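Side-chain contacts in possible transcriptional regulator, ArsR family protein (Rhodococcus sp., PDB 2OQG), which probably binds DNA through a winged helix-turn-helix domain and regulates transcription, as other ArsR-family proteins do: residues E65-G70 against R74-G79; L27-L30 against D34-A37; N56-Q59 against L63-S66. All blocks are in the same frame, centred on the assembly; numbering follows the deposited sequence.

Contact 1: residues E65-G70 against R74-G79. With ACY (acetic acid), chain F.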
loop_
_atom_site.group_PDB
_atom_site.type_symbol
_atom_site.label_atom_id
_atom_site.label_comp_id
_atom_site.label_asym_id
_atom_site.label_seq_id
_atom_site.Cartn_x
_atom_site.Cartn_y
_atom_site.Cartn_z
ATOM N N GLU A 65 0.690 -6.623 -8.877
ATOM C CA GLU A 65 -0.478 -6.394 -8.054
ATOM C C GLU A 65 -0.817 -4.897 -8.009
ATOM O O GLU A 65 0.093 -4.049 -8.034
ATOM C CB GLU A 65 -0.336 -6.961 -6.632
ATOM C CG GLU A 65 0.715 -6.282 -5.797
ATOM C CD GLU A 65 0.912 -6.948 -4.429
ATOM O OE1 GLU A 65 0.192 -7.947 -4.131
ATOM O OE2 GLU A 65 1.832 -6.500 -3.661
ATOM N N SER A 66 -2.112 -4.579 -7.919
ATOM C CA SER A 66 -2.498 -3.222 -7.627
ATOM C C SER A 66 -2.327 -2.911 -6.138
ATOM O O SER A 66 -2.489 -3.800 -5.251
ATOM C CB SER A 66 -3.932 -3.019 -8.021
ATOM O OG SER A 66 -4.675 -3.870 -7.223
ATOM N N VAL A 67 -1.987 -1.653 -5.880
ATOM C CA VAL A 67 -1.713 -1.154 -4.552
ATOM C C VAL A 67 -2.627 0.075 -4.446
ATOM O O VAL A 67 -2.385 1.103 -5.093
ATOM C CB VAL A 67 -0.211 -0.768 -4.375
ATOM C CG1 VAL A 67 0.053 -0.199 -2.981
ATOM C CG2 VAL A 67 0.760 -1.933 -4.672
ATOM N N LYS A 68 -3.723 -0.030 -3.723
ATOM C CA LYS A 68 -4.621 1.123 -3.684
ATOM C C LYS A 68 -4.603 1.705 -2.280
ATOM O O LYS A 68 -4.984 1.047 -1.308
ATOM C CB LYS A 68 -6.052 0.737 -4.092
ATOM C CG LYS A 68 -7.022 1.894 -4.150
ATOM C CD LYS A 68 -8.370 1.435 -4.520
ATOM C CE LYS A 68 -9.317 2.666 -4.627
ATOM N NZ LYS A 68 -10.711 2.260 -4.906
ATOM N N VAL A 69 -4.123 2.933 -2.176
ATOM C CA VAL A 69 -3.975 3.532 -0.893
ATOM C C VAL A 69 -4.872 4.757 -0.847
ATOM O O VAL A 69 -4.694 5.714 -1.615
ATOM C CB VAL A 69 -2.513 3.872 -0.655
ATOM C CG1 VAL A 69 -2.394 4.656 0.654
ATOM C CG2 VAL A 69 -1.705 2.594 -0.666
ATOM N N GLY A 70 -5.868 4.707 0.028
ATOM C CA GLY A 70 -6.962 5.640 -0.093
ATOM C C GLY A 70 -7.524 5.570 -1.511
ATOM O O GLY A 70 -7.914 4.505 -1.984
ATOM N N ARG A 74 -1.781 2.451 -7.564
ATOM C CA ARG A 74 -0.478 2.236 -8.144
ATOM C C ARG A 74 -0.302 0.752 -8.371
ATOM O O ARG A 74 -1.137 -0.035 -7.930
ATOM C CB ARG A 74 0.613 2.753 -7.237
ATOM C CG ARG A 74 0.546 4.303 -7.047
ATOM C CD ARG A 74 1.802 4.826 -6.398
ATOM N NE ARG A 74 1.741 6.282 -6.253
ATOM C CZ ARG A 74 1.050 6.918 -5.296
ATOM N NH1 ARG A 74 0.358 6.245 -4.361
ATOM N NH2 ARG A 74 1.049 8.247 -5.268
ATOM N N TYR A 75 0.780 0.380 -9.050
ATOM C CA TYR A 75 1.034 -1.039 -9.374
ATOM C C TYR A 75 2.429 -1.446 -8.948
ATOM O O TYR A 75 3.354 -0.601 -8.922
ATOM C CB TYR A 75 0.836 -1.285 -10.867
ATOM C CG TYR A 75 -0.569 -1.008 -11.278
ATOM C CD1 TYR A 75 -1.510 -2.010 -11.228
ATOM C CD2 TYR A 75 -0.997 0.309 -11.643
ATOM C CE1 TYR A 75 -2.856 -1.773 -11.594
ATOM C CE2 TYR A 75 -2.363 0.558 -11.985
ATOM C CZ TYR A 75 -3.267 -0.492 -11.952
ATOM O OH TYR A 75 -4.575 -0.235 -12.285
ATOM N N ARG A 76 2.615 -2.743 -8.673
ATOM C CA ARG A 76 3.897 -3.198 -8.123
ATOM C C ARG A 76 4.198 -4.558 -8.782
ATOM O O ARG A 76 3.312 -5.377 -8.903
ATOM C CB ARG A 76 3.807 -3.364 -6.589
ATOM C CG ARG A 76 4.952 -4.072 -5.943
ATOM C CD ARG A 76 4.589 -4.230 -4.462
ATOM N NE ARG A 76 4.303 -2.941 -3.827
ATOM C CZ ARG A 76 3.685 -2.804 -2.648
ATOM N NH1 ARG A 76 3.286 -3.887 -1.977
ATOM N NH2 ARG A 76 3.512 -1.583 -2.132
ATOM N N ALA A 77 5.427 -4.760 -9.243
ATOM C CA ALA A 77 5.853 -6.061 -9.791
ATOM C C ALA A 77 6.122 -6.979 -8.616
ATOM O O ALA A 77 6.717 -6.558 -7.598
ATOM C CB ALA A 77 7.094 -5.919 -10.645
ATOM N N LEU A 78 5.844 -8.263 -8.841
ATOM C CA LEU A 78 5.988 -9.309 -7.838
ATOM C C LEU A 78 6.908 -10.401 -8.324
ATOM O O LEU A 78 6.816 -10.848 -9.495
ATOM C CB LEU A 78 4.630 -9.961 -7.573
ATOM C CG LEU A 78 3.650 -9.012 -6.902
ATOM C CD1 LEU A 78 2.266 -9.703 -6.799
ATOM C CD2 LEU A 78 4.082 -8.529 -5.558
ATOM N N GLY A 79 7.837 -10.829 -7.447
ATOM C CA GLY A 79 8.771 -11.871 -7.864
ATOM C C GLY A 79 8.250 -13.282 -7.861
ATOM O O GLY A 79 8.846 -14.147 -8.535
HETATM C C ACY F . 1.981 -1.917 0.941
HETATM O O ACY F . 2.201 -3.065 0.515
HETATM O OXT ACY F . 2.159 -0.846 0.317
HETATM C CH3 ACY F . 1.445 -1.800 2.337
HETATM O O HOH W 1 -0.851 3.434 -4.127
#
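Glu65 holds CG between its backbone N and carbonyl carbon (chi1 66°) and is extended beyond, which carries its carboxylate beside the guanidinium of Arg76; that arginine starts with CG anti to its backbone N and then bends about the CG-CD bond (-57°). The two chains run side by side in the same direction. Their planar ends are turned 64° apart, and the salt bridge is long, OE2 of Glu65 lying 3.4 Å from NH1 of Arg76 in a weak hydrogen bond. The guanidinium is gripped more firmly by an acetic acid molecule, probably from the crystallisation liquor, at its edge: NH1 of Arg76 donates to O of the acetic acid at 2.8 Å and NH2 of Arg76 to its OXT at 2.9 Å, while NH2 also forms a salt bridge to Asp34. One face of the guanidinium is covered by Val67, whose CG2 methyl sits over its centre, 3.7 Å from CZ of Arg76. These residues belong to the antiparallel beta hairpin forming the wing of the winged-helix fold. Glu65 with Arg76 and Val67 with Arg74 are hydrogen-bonded pairs, each closed by two backbone bonds; between them Ser66 and Tyr75 form a non-hydrogen-bonded pair with side chains on the other sheet face, where CB of Ser66 meets CE1 of Tyr75 at 3.9 Å. Val67, Lys68 and Val69 also pair with an antiparallel strand of the second subunit, extending the sheet across the interface. Beyond the strand end, Leu78 crosses Glu65 at about a right angle and sets both its methyls against that chain, CD1 3.8 Å from CB of Glu65 and CD2 3.6 Å from OE2 of Glu65. NH1 of Arg74, whose guanidinium is salt-bridged to Glu72, donates to a water that also lies 3.0 Å from O of Val67.

Contact 2: residues L27-L30 against D34-A37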
loop_
_atom_site.group_PDB
_atom_site.type_symbol
_atom_site.label_atom_id
_atom_site.label_comp_id
_atom_site.label_asym_id
_atom_site.label_seq_id
_atom_site.Cartn_x
_atom_site.Cartn_y
_atom_site.Cartn_z
ATOM N N LEU A 27 7.391 -4.006 -16.275
ATOM C CA LEU A 27 7.756 -4.759 -15.079
ATOM C C LEU A 27 8.968 -4.120 -14.411
ATOM O O LEU A 27 9.016 -4.014 -13.183
ATOM C CB LEU A 27 8.082 -6.242 -15.407
ATOM C CG LEU A 27 6.793 -7.038 -15.634
ATOM C CD1 LEU A 27 7.129 -8.443 -16.183
ATOM C CD2 LEU A 27 5.938 -7.248 -14.351
ATOM N N THR A 28 9.948 -3.716 -15.223
ATOM C CA THR A 28 11.171 -3.144 -14.682
ATOM C C THR A 28 10.859 -1.841 -13.928
ATOM O O THR A 28 11.363 -1.607 -12.794
ATOM C CB THR A 28 12.158 -2.911 -15.809
ATOM O OG1 THR A 28 12.481 -4.188 -16.364
ATOM C CG2 THR A 28 13.432 -2.279 -15.271
ATOM N N GLU A 29 10.020 -1.016 -14.539
ATOM C CA GLU A 29 9.552 0.183 -13.842
ATOM C C GLU A 29 8.874 -0.149 -12.511
ATOM O O GLU A 29 9.215 0.428 -11.458
ATOM C CB GLU A 29 8.590 0.980 -14.733
ATOM C CG GLU A 29 9.283 1.891 -15.759
ATOM C CD GLU A 29 10.232 2.949 -15.095
ATOM O OE1 GLU A 29 9.894 3.485 -14.014
ATOM O OE2 GLU A 29 11.336 3.219 -15.633
ATOM N N LEU A 30 7.941 -1.097 -12.560
ATOM C CA LEU A 30 7.129 -1.440 -11.381
ATOM C C LEU A 30 7.861 -2.238 -10.323
ATOM O O LEU A 30 7.383 -2.334 -9.189
ATOM C CB LEU A 30 5.876 -2.201 -11.804
ATOM C CG LEU A 30 4.914 -1.462 -12.738
ATOM C CD1 LEU A 30 3.686 -2.347 -13.030
ATOM C CD2 LEU A 30 4.465 -0.122 -12.159
ATOM N N ASP A 34 6.609 1.512 -6.925
ATOM C CA ASP A 34 5.142 1.461 -7.232
ATOM C C ASP A 34 4.763 2.674 -8.056
ATOM O O ASP A 34 5.121 3.802 -7.656
ATOM C CB ASP A 34 4.273 1.551 -5.966
ATOM C CG ASP A 34 4.460 0.412 -4.981
ATOM O OD1 ASP A 34 5.118 -0.593 -5.294
ATOM O OD2 ASP A 34 3.923 0.568 -3.844
ATOM N N GLN A 35 4.035 2.472 -9.171
ATOM C CA GLN A 35 3.686 3.615 -10.064
ATOM C C GLN A 35 2.273 3.494 -10.553
ATOM O O GLN A 35 1.758 2.397 -10.674
ATOM C CB GLN A 35 4.647 3.709 -11.258
ATOM C CG GLN A 35 6.052 4.036 -10.754
ATOM C CD GLN A 35 7.058 4.052 -11.819
ATOM O OE1 GLN A 35 8.050 3.329 -11.755
ATOM N NE2 GLN A 35 6.814 4.862 -12.844
ATOM N N SER A 36 1.668 4.638 -10.872
ATOM C CA SER A 36 0.364 4.613 -11.448
ATOM C C SER A 36 0.416 4.328 -12.928
ATOM O O SER A 36 1.450 4.417 -13.584
ATOM C CB SER A 36 -0.310 5.963 -11.227
ATOM O OG SER A 36 0.411 7.011 -11.898
ATOM N N ALA A 37 -0.732 4.011 -13.492
ATOM C CA ALA A 37 -0.805 3.846 -14.920
ATOM C C ALA A 37 -0.407 5.152 -15.629
ATOM O O ALA A 37 0.246 5.123 -16.656
ATOM C CB ALA A 37 -2.189 3.461 -15.295
HETATM O O HOH W 2 7.657 -1.497 -6.429
#
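The carboxylate of Glu29 and the side-chain amide of Gln35 stand almost perpendicular, their planes 86° apart, and the two chains meet at an oblique angle. OE1 of Glu29 comes to 3.6 Å from CD of Gln35, so the buried amide group rests against the carboxylate's end. Glu29 arrives there through a bend about its CB-CG bond (chi2 -59°), which folds the carboxylate back toward the amide, whereas Gln35 reaches across with a chain extended beyond CG. The same OE1 forms a salt bridge with Arg32, one turn further along the helix, which probably offsets the negative charge beside the amide. Nearer the backbone the contact becomes apolar: the CD2 methyl of Leu30 packs 3.9 Å from CB of Gln35 and 4.0 Å from its backbone N. The connection between helix 21-32 and helix 37-43 is thereby held against the C-terminal part of helix 21-32, within the winged helix-turn-helix domain of the ArsR family. Leu30 also faces Leu55 of helix 48-60 and Val64 of the hairpin, and Gln35 makes a backbone hydrogen bond with Tyr75, which ties the connection to the wing. A water links the two segments on the polar side, donating to O of Leu30 at 2.9 Å and to OD1 of Asp34 at 2.9 Å; it takes up a carbonyl near the C-terminal end of the helix. Two residues past Asp34, Ser36 occupies the N-cap of helix 37-43, its OG bonded to the backbone N of Ser39.

Contact 3: residues N56-Q59 against L63-S66; sequences NALQ and LVES
Leu58 O accepts two backbone hydrogen bonds, from Leu63 N at 2.9 Å and from Val64 N at 3.3 Å. The first donor lies nearly in line with the carbonyl bond; the second comes from above the carbonyl plane, 66° out of it. They fasten the C-terminal part of helix 48-60, which by its place in the winged helix-turn-helix fold probably serves as the DNA-recognition helix, to the turn and the start of the first wing strand. Two waters add to this link. One donates to both Gln59 O and Val64 O, the latter at 2.6 Å; the other accepts from Ser66 N and donates to Gln59 OE1, bridging the amide to the strand. The amide is carried there by the extended chain of Gln59, and its NE2 is turned back to Leu55 O in a weak bond. Beyond these bonds the contact is aliphatic. Val64 stands with CG1 anti to its backbone N (chi1 165°), which directs CG2 into Leu58, 3.5 Å from its CB and 3.9 Å from its CD1, while CG1 meets CG of Gln59. The same CG2 methyl of Val64 also meets Leu27 and Leu30 of helix 21-32. Leu63 crosses Leu58 obliquely, its CD1 lying 3.9 Å from Leu58 CD2.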
loop_
_atom_site.group_PDB
_atom_site.type_symbol
_atom_site.label_atom_id
_atom_site.label_comp_id
_atom_site.label_asym_id
_atom_site.label_seq_id
_atom_site.Cartn_x
_atom_site.Cartn_y
_atom_site.Cartn_z
ATOM N N ASN A 56 -3.520 -5.367 -16.951
ATOM C CA ASN A 56 -4.551 -6.390 -16.643
ATOM C C ASN A 56 -3.957 -7.770 -16.885
ATOM O O ASN A 56 -4.181 -8.708 -16.074
ATOM C CB ASN A 56 -5.825 -6.163 -17.499
ATOM C CG ASN A 56 -6.557 -4.908 -17.088
ATOM O OD1 ASN A 56 -6.293 -4.372 -16.013
ATOM N ND2 ASN A 56 -7.478 -4.411 -17.946
ATOM N N ALA A 57 -3.212 -7.906 -17.984
ATOM C CA ALA A 57 -2.614 -9.218 -18.332
ATOM C C ALA A 57 -1.597 -9.587 -17.269
ATOM O O ALA A 57 -1.574 -10.760 -16.781
ATOM C CB ALA A 57 -1.968 -9.179 -19.689
ATOM N N LEU A 58 -0.766 -8.604 -16.894
ATOM C CA LEU A 58 0.234 -8.864 -15.830
ATOM C C LEU A 58 -0.400 -9.209 -14.474
ATOM O O LEU A 58 0.121 -10.095 -13.736
ATOM C CB LEU A 58 1.209 -7.688 -15.692
ATOM C CG LEU A 58 2.076 -7.450 -16.912
ATOM C CD1 LEU A 58 2.802 -6.095 -16.770
ATOM C CD2 LEU A 58 3.106 -8.625 -17.102
ATOM N N GLN A 59 -1.486 -8.539 -14.093
ATOM C CA GLN A 59 -2.137 -8.881 -12.821
ATOM C C GLN A 59 -2.788 -10.250 -12.893
ATOM O O GLN A 59 -2.767 -11.016 -11.903
ATOM C CB GLN A 59 -3.194 -7.827 -12.459
ATOM C CG GLN A 59 -2.638 -6.459 -12.279
ATOM C CD GLN A 59 -3.730 -5.432 -12.003
ATOM O OE1 GLN A 59 -4.172 -5.247 -10.879
ATOM N NE2 GLN A 59 -4.197 -4.816 -13.053
ATOM N N LEU A 63 1.959 -11.450 -12.016
ATOM C CA LEU A 63 3.260 -10.750 -12.084
ATOM C C LEU A 63 3.237 -9.343 -11.510
ATOM O O LEU A 63 4.298 -8.729 -11.199
ATOM C CB LEU A 63 3.729 -10.673 -13.549
ATOM C CG LEU A 63 4.230 -12.022 -14.082
ATOM C CD1 LEU A 63 4.421 -11.964 -15.575
ATOM C CD2 LEU A 63 5.584 -12.337 -13.428
ATOM N N VAL A 64 2.023 -8.809 -11.401
ATOM C CA VAL A 64 1.770 -7.437 -10.874
ATOM C C VAL A 64 0.607 -7.465 -9.929
ATOM O O VAL A 64 -0.379 -8.244 -10.136
ATOM C CB VAL A 64 1.499 -6.423 -12.064
ATOM C CG1 VAL A 64 0.910 -5.144 -11.600
ATOM C CG2 VAL A 64 2.777 -6.249 -12.874
ATOM N N GLU A 65 0.690 -6.623 -8.877
ATOM C CA GLU A 65 -0.478 -6.394 -8.054
ATOM C C GLU A 65 -0.817 -4.897 -8.009
ATOM O O GLU A 65 0.093 -4.049 -8.034
ATOM C CB GLU A 65 -0.336 -6.961 -6.632
ATOM C CG GLU A 65 0.715 -6.282 -5.797
ATOM C CD GLU A 65 0.912 -6.948 -4.429
ATOM O OE1 GLU A 65 0.192 -7.947 -4.131
ATOM O OE2 GLU A 65 1.832 -6.500 -3.661
ATOM N N SER A 66 -2.112 -4.579 -7.919
ATOM C CA SER A 66 -2.498 -3.222 -7.627
ATOM C C SER A 66 -2.327 -2.911 -6.138
ATOM O O SER A 66 -2.489 -3.800 -5.251
ATOM C CB SER A 66 -3.932 -3.019 -8.021
ATOM O OG SER A 66 -4.675 -3.870 -7.223
HETATM O O HOH W 3 -4.015 -6.884 -8.373
HETATM O O HOH W 4 -1.659 -10.282 -9.227
#

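Along the chain contact 2 comes first, contact 3 second and contact 1 last, the final two sharing Glu65 and Ser66 on strand 64-69. Their centres lie about 8 to 10 Å apart on one side of the chain's centre, all within the ArsR-type helix-turn-helix range. Contacts 1 and 2 meet where the second hairpin strand lies against the 34-37 loop; contacts 1 and 3 meet through Leu78 N and Leu63 O. Helix 21-32 (contact 2) and helix 48-60 (contact 3) both pack on the hairpin of contact 1. Helix 21-32, the probable recognition helix 48-60 and the wing thus form one compact unit, whose hairpin also joins another subunit.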